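Local coordinates for protein phosphodiesterase (Salpingoeca rosetta, PDB 7CJ3) that carries a bacteriorhodopsin-like membrane domain, a bundle of helices that holds a retinal in its interior, at residues B[93-96]-B[97-100]; B[149-153]-B[154-158]. All blocks are in the same frame, centred on the assembly; numbering follows the deposited sequence.

Interaction 1 of 2, residues B[93-96]-B[97-100]. With OLC ((2R)-2,3-dihydroxypropyl (9Z)-octadec-9-enoate), chain Q.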
loop_
_atom_site.group_PDB
_atom_site.type_symbol
_atom_site.label_atom_id
_atom_site.label_comp_id
_atom_site.label_asym_id
_atom_site.label_seq_id
_atom_site.Cartn_x
_atom_site.Cartn_y
_atom_site.Cartn_z
ATOM N N GLY B 93 11.605 -9.145 -10.903
ATOM C CA GLY B 93 12.305 -7.988 -11.498
ATOM C C GLY B 93 11.363 -7.137 -12.328
ATOM O O GLY B 93 11.358 -5.891 -12.113
ATOM N N ILE B 94 10.563 -7.771 -13.196
ATOM C CA ILE B 94 9.583 -7.094 -14.114
ATOM C C ILE B 94 8.518 -6.362 -13.278
ATOM O O ILE B 94 8.084 -5.242 -13.663
ATOM C CB ILE B 94 8.956 -8.081 -15.127
ATOM C CG1 ILE B 94 10.021 -8.881 -15.889
ATOM C CG2 ILE B 94 8.028 -7.360 -16.081
ATOM C CD1 ILE B 94 9.539 -9.654 -17.085
ATOM N N LEU B 95 8.128 -6.937 -12.144
ATOM C CA LEU B 95 7.102 -6.319 -11.277
ATOM C C LEU B 95 7.689 -5.081 -10.579
ATOM O O LEU B 95 6.938 -4.101 -10.359
ATOM C CB LEU B 95 6.595 -7.391 -10.310
ATOM C CG LEU B 95 5.860 -8.529 -11.016
ATOM C CD1 LEU B 95 5.215 -9.484 -10.020
ATOM C CD2 LEU B 95 4.827 -7.992 -11.999
ATOM N N ALA B 96 8.989 -5.105 -10.279
ATOM C CA ALA B 96 9.699 -3.971 -9.654
ATOM C C ALA B 96 9.635 -2.732 -10.566
ATOM O O ALA B 96 9.314 -1.669 -10.028
ATOM C CB ALA B 96 11.107 -4.380 -9.329
ATOM N N TYR B 97 9.886 -2.872 -11.886
ATOM C CA TYR B 97 9.875 -1.758 -12.876
ATOM C C TYR B 97 8.447 -1.235 -13.067
ATOM O O TYR B 97 8.211 0.001 -13.013
ATOM C CB TYR B 97 10.472 -2.171 -14.228
ATOM C CG TYR B 97 11.981 -2.295 -14.203
ATOM C CD1 TYR B 97 12.632 -3.525 -14.223
ATOM C CD2 TYR B 97 12.772 -1.152 -14.172
ATOM C CE1 TYR B 97 14.021 -3.608 -14.193
ATOM C CE2 TYR B 97 14.156 -1.216 -14.125
ATOM C CZ TYR B 97 14.787 -2.449 -14.132
ATOM O OH TYR B 97 16.157 -2.482 -14.095
ATOM N N VAL B 98 7.503 -2.148 -13.289
ATOM C CA VAL B 98 6.081 -1.770 -13.493
ATOM C C VAL B 98 5.610 -0.953 -12.295
ATOM O O VAL B 98 5.036 0.127 -12.506
ATOM C CB VAL B 98 5.115 -2.918 -13.793
ATOM C CG1 VAL B 98 5.407 -3.524 -15.158
ATOM C CG2 VAL B 98 5.100 -3.969 -12.714
ATOM N N ASP B 99 5.917 -1.407 -11.080
ATOM C CA ASP B 99 5.452 -0.762 -9.820
ATOM C C ASP B 99 6.170 0.573 -9.630
ATOM O O ASP B 99 5.531 1.530 -9.184
ATOM C CB ASP B 99 5.646 -1.705 -8.633
ATOM C CG ASP B 99 4.540 -2.744 -8.544
ATOM O OD1 ASP B 99 3.614 -2.712 -9.408
ATOM O OD2 ASP B 99 4.585 -3.549 -7.623
ATOM N N GLY B 100 7.458 0.622 -9.942
ATOM C CA GLY B 100 8.230 1.869 -9.946
ATOM C C GLY B 100 7.669 2.873 -10.940
ATOM O O GLY B 100 7.557 4.063 -10.576
HETATM C C18 OLC Q . 11.790 1.801 -3.263
HETATM C C10 OLC Q . 12.173 1.496 -11.044
HETATM C C9 OLC Q . 12.797 0.328 -10.841
HETATM C C17 OLC Q . 11.398 3.070 -4.003
HETATM C C11 OLC Q . 11.906 2.331 -9.815
HETATM C C8 OLC Q . 13.188 -0.148 -9.449
HETATM C C24 OLC Q . 21.747 -6.441 -15.404
HETATM C C16 OLC Q . 11.244 2.883 -5.530
HETATM C C12 OLC Q . 11.468 3.778 -10.020
HETATM C C7 OLC Q . 14.310 -1.181 -9.430
HETATM C C15 OLC Q . 10.803 4.217 -6.194
HETATM C C13 OLC Q . 11.535 4.494 -8.650
HETATM C C6 OLC Q . 14.078 -2.391 -10.327
HETATM C C14 OLC Q . 10.394 4.166 -7.668
HETATM C C5 OLC Q . 14.833 -3.623 -9.772
HETATM C C4 OLC Q . 16.070 -4.045 -10.566
HETATM C C3 OLC Q . 16.022 -5.504 -11.020
HETATM C C2 OLC Q . 16.811 -5.733 -12.318
HETATM C C21 OLC Q . 19.665 -6.752 -14.038
HETATM C C1 OLC Q . 18.291 -6.014 -12.058
HETATM C C22 OLC Q . 21.203 -6.844 -14.010
HETATM O O19 OLC Q . 18.931 -5.383 -11.226
HETATM O O25 OLC Q . 22.805 -5.455 -15.418
HETATM O O23 OLC Q . 21.741 -6.045 -12.937
HETATM O O20 OLC Q . 19.017 -7.054 -12.804
#
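Gly93 to Ala96 and Tyr97 to Gly100 are consecutive turns in the middle of helix 86-111, and what joins them is the i to i+4 ladder of a buried membrane helix, with side chains packed along it. Val98 N reaches Ile94 O at 3.2 Å with a nearly straight N-H (170°), and Asp99 N and Gly100 N make shorter but more bent bonds to Leu95 O and Ala96 O. The first rung is looser: Tyr97 N to Gly93 O is weak at 3.4 Å. On the flank facing the retinal-bearing core, Leu95 and Val98 run side by side, CD2 of Leu95 lying 4.1 Å from CG2 of Val98.

The other flank is greasy. Tyr97, its CG anti to its carbonyl carbon (chi1 -74°), lays its ring back along the preceding turn, where CD1 comes 3.4 Å from Gly93 O. One ring face is covered by the chain of the bound lipid (2R)-2,3-dihydroxypropyl (9Z)-octadec-9-enoate, whose C6 sits over the ring centre, 3.8 Å above the plane. The same acyl chain runs past Ala96, with CB 3.7 Å from lipid C6, and over the bare CA of Gly100, 3.7 Å from lipid C11. Ile26, Met28 and Ile29 of helix 17-41 also touch the Tyr97 side chain.

Asp99 instead turns toward helices 58-81 and 250-277, meeting Lys265, and its carboxylate comes close to that of Asp76. A helix with lipid along one flank and the carboxylate of Asp99 turned into the bundle is in keeping with the membrane domain of the rhodopsin fold.

Interaction 2 of 2, residues B[149-153]-B[154-158]; sequences SRADR and SSVSD
Ala151 and Val156 make the one apolar side-chain contact of this turn: CB of Ala151 lies 3.9 Å from CG2 of Val156. The valine's CG1 is anti to its backbone N (chi1 173°), which leaves CG2 beside that N and directed back at the loop, where it also packs 3.3 Å from Asp152 O. Met202 of helix 178-207 touches Ala151 as well.

The backbone bonds gather on two carbonyls. Asp152 O takes weak bonds from Ser155 N at 3.1 Å and from Val156 N at 3.3 Å, both well bent. Arg153 O receives a straighter one from Ser157 N (3.0 Å, N-H...O angle 157°), the first regular i to i+4 bond here, besides a weak, longer one from Val156 N. This is the short link between two helices of the bundle: Arg150 ends helix 128-149 in a Schellman motif with positive phi, and Asp152 stands at the N-cap of helix 153-173, although its carboxylate makes no capping bond.

Among the polar side chains, Ser155 OG touches loosely, 4.1 Å from Asp152 CB. Arg153 is exposed, and two successive bends, chi2 and chi3 both near +60°, double its chain back beside Ala151 and Asp152 instead of along the new helix, bringing its CD 3.8 Å from Ala151 O. Further out, Arg150 NE makes a weak hydrogen bond to Pro214 O, while Asp158 OD2 bonds to Tyr194 OH.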
loop_
_atom_site.group_PDB
_atom_site.type_symbol
_atom_site.label_atom_id
_atom_site.label_comp_id
_atom_site.label_asym_id
_atom_site.label_seq_id
_atom_site.Cartn_x
_atom_site.Cartn_y
_atom_site.Cartn_z
ATOM N N SER B 149 3.644 -18.658 -17.956
ATOM C CA SER B 149 2.853 -19.708 -18.635
ATOM C C SER B 149 3.615 -20.364 -19.806
ATOM O O SER B 149 2.998 -21.196 -20.506
ATOM C CB SER B 149 1.517 -19.114 -19.073
ATOM O OG SER B 149 1.660 -18.099 -20.075
ATOM N N ARG B 150 4.891 -20.009 -20.027
ATOM C CA ARG B 150 5.742 -20.526 -21.136
ATOM C C ARG B 150 4.941 -20.538 -22.437
ATOM O O ARG B 150 4.898 -21.580 -23.100
ATOM C CB ARG B 150 6.250 -21.938 -20.801
ATOM C CG ARG B 150 6.899 -22.073 -19.430
ATOM C CD ARG B 150 8.314 -21.562 -19.308
ATOM N NE ARG B 150 8.837 -22.051 -18.057
ATOM C CZ ARG B 150 10.110 -22.016 -17.684
ATOM N NH1 ARG B 150 11.012 -21.450 -18.465
ATOM N NH2 ARG B 150 10.490 -22.484 -16.506
ATOM N N ALA B 151 4.304 -19.424 -22.795
ATOM C CA ALA B 151 3.420 -19.295 -23.980
ATOM C C ALA B 151 4.260 -19.063 -25.232
ATOM O O ALA B 151 5.460 -18.713 -25.081
ATOM C CB ALA B 151 2.470 -18.150 -23.787
ATOM N N ASP B 152 3.644 -19.224 -26.411
ATOM C CA ASP B 152 4.275 -18.884 -27.717
ATOM C C ASP B 152 4.478 -17.360 -27.744
ATOM O O ASP B 152 3.541 -16.616 -27.376
ATOM C CB ASP B 152 3.498 -19.482 -28.902
ATOM C CG ASP B 152 4.037 -20.822 -29.418
ATOM O OD1 ASP B 152 4.672 -21.572 -28.623
ATOM O OD2 ASP B 152 3.830 -21.125 -30.623
ATOM N N ARG B 153 5.676 -16.926 -28.141
ATOM C CA ARG B 153 6.131 -15.504 -28.102
ATOM C C ARG B 153 5.233 -14.636 -29.006
ATOM O O ARG B 153 4.957 -13.474 -28.623
ATOM C CB ARG B 153 7.626 -15.425 -28.444
ATOM C CG ARG B 153 8.563 -15.930 -27.347
ATOM C CD ARG B 153 8.518 -17.404 -26.940
ATOM N NE ARG B 153 8.789 -18.340 -28.036
ATOM C CZ ARG B 153 8.878 -19.661 -27.918
ATOM N NH1 ARG B 153 8.748 -20.241 -26.736
ATOM N NH2 ARG B 153 9.117 -20.407 -28.985
ATOM N N SER B 154 4.751 -15.178 -30.132
ATOM C CA SER B 154 3.874 -14.467 -31.105
ATOM C C SER B 154 2.482 -14.209 -30.509
ATOM O O SER B 154 1.861 -13.202 -30.879
ATOM C CB SER B 154 3.748 -15.238 -32.389
ATOM O OG SER B 154 2.777 -16.264 -32.248
ATOM N N SER B 155 1.992 -15.122 -29.670
ATOM C CA SER B 155 0.669 -15.031 -28.992
ATOM C C SER B 155 0.712 -13.932 -27.923
ATOM O O SER B 155 -0.318 -13.278 -27.685
ATOM C CB SER B 155 0.268 -16.368 -28.398
ATOM O OG SER B 155 0.051 -17.338 -29.418
ATOM N N VAL B 156 1.877 -13.750 -27.304
ATOM C CA VAL B 156 2.130 -12.762 -26.217
ATOM C C VAL B 156 2.220 -11.371 -26.841
ATOM O O VAL B 156 1.600 -10.419 -26.319
ATOM C CB VAL B 156 3.433 -13.140 -25.499
ATOM C CG1 VAL B 156 3.832 -12.076 -24.488
ATOM C CG2 VAL B 156 3.347 -14.519 -24.870
ATOM N N SER B 157 2.973 -11.302 -27.941
ATOM C CA SER B 157 3.233 -10.103 -28.779
ATOM C C SER B 157 1.914 -9.464 -29.242
ATOM O O SER B 157 1.777 -8.210 -29.191
ATOM C CB SER B 157 4.101 -10.504 -29.939
ATOM O OG SER B 157 4.665 -9.369 -30.569
ATOM N N ASP B 158 0.970 -10.305 -29.673
ATOM C CA ASP B 158 -0.257 -9.880 -30.392
ATOM C C ASP B 158 -1.239 -9.266 -29.382
ATOM O O ASP B 158 -1.943 -8.290 -29.755
ATOM C CB ASP B 158 -0.773 -11.037 -31.251
ATOM C CG ASP B 158 -1.958 -10.714 -32.135
ATOM O OD1 ASP B 158 -1.928 -9.681 -32.885
ATOM O OD2 ASP B 158 -2.908 -11.501 -32.059
#

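Overall arrangement
Both contacts are local, each within one unbroken piece of chain, yet they lie at different depths in the fold. Interaction 1 is core: all its residues are buried, inside helix 86-111, with helices and lipid around it and retinal about 7 Å from the Val98 side chain. Interaction 2 lies at the surface, where helix 128-149 hands over to helix 153-173, and most of its touching residues are exposed. The chemistry follows: mostly regular helical bonds with aromatic and aliphatic packing in 93-100, against mostly weak, bent bonds and serine, aspartate and arginine side chains in 149-158. Their centres lie about 20 Å apart and they do not touch, although Ile94 of interaction 1 packs on helix 128-149.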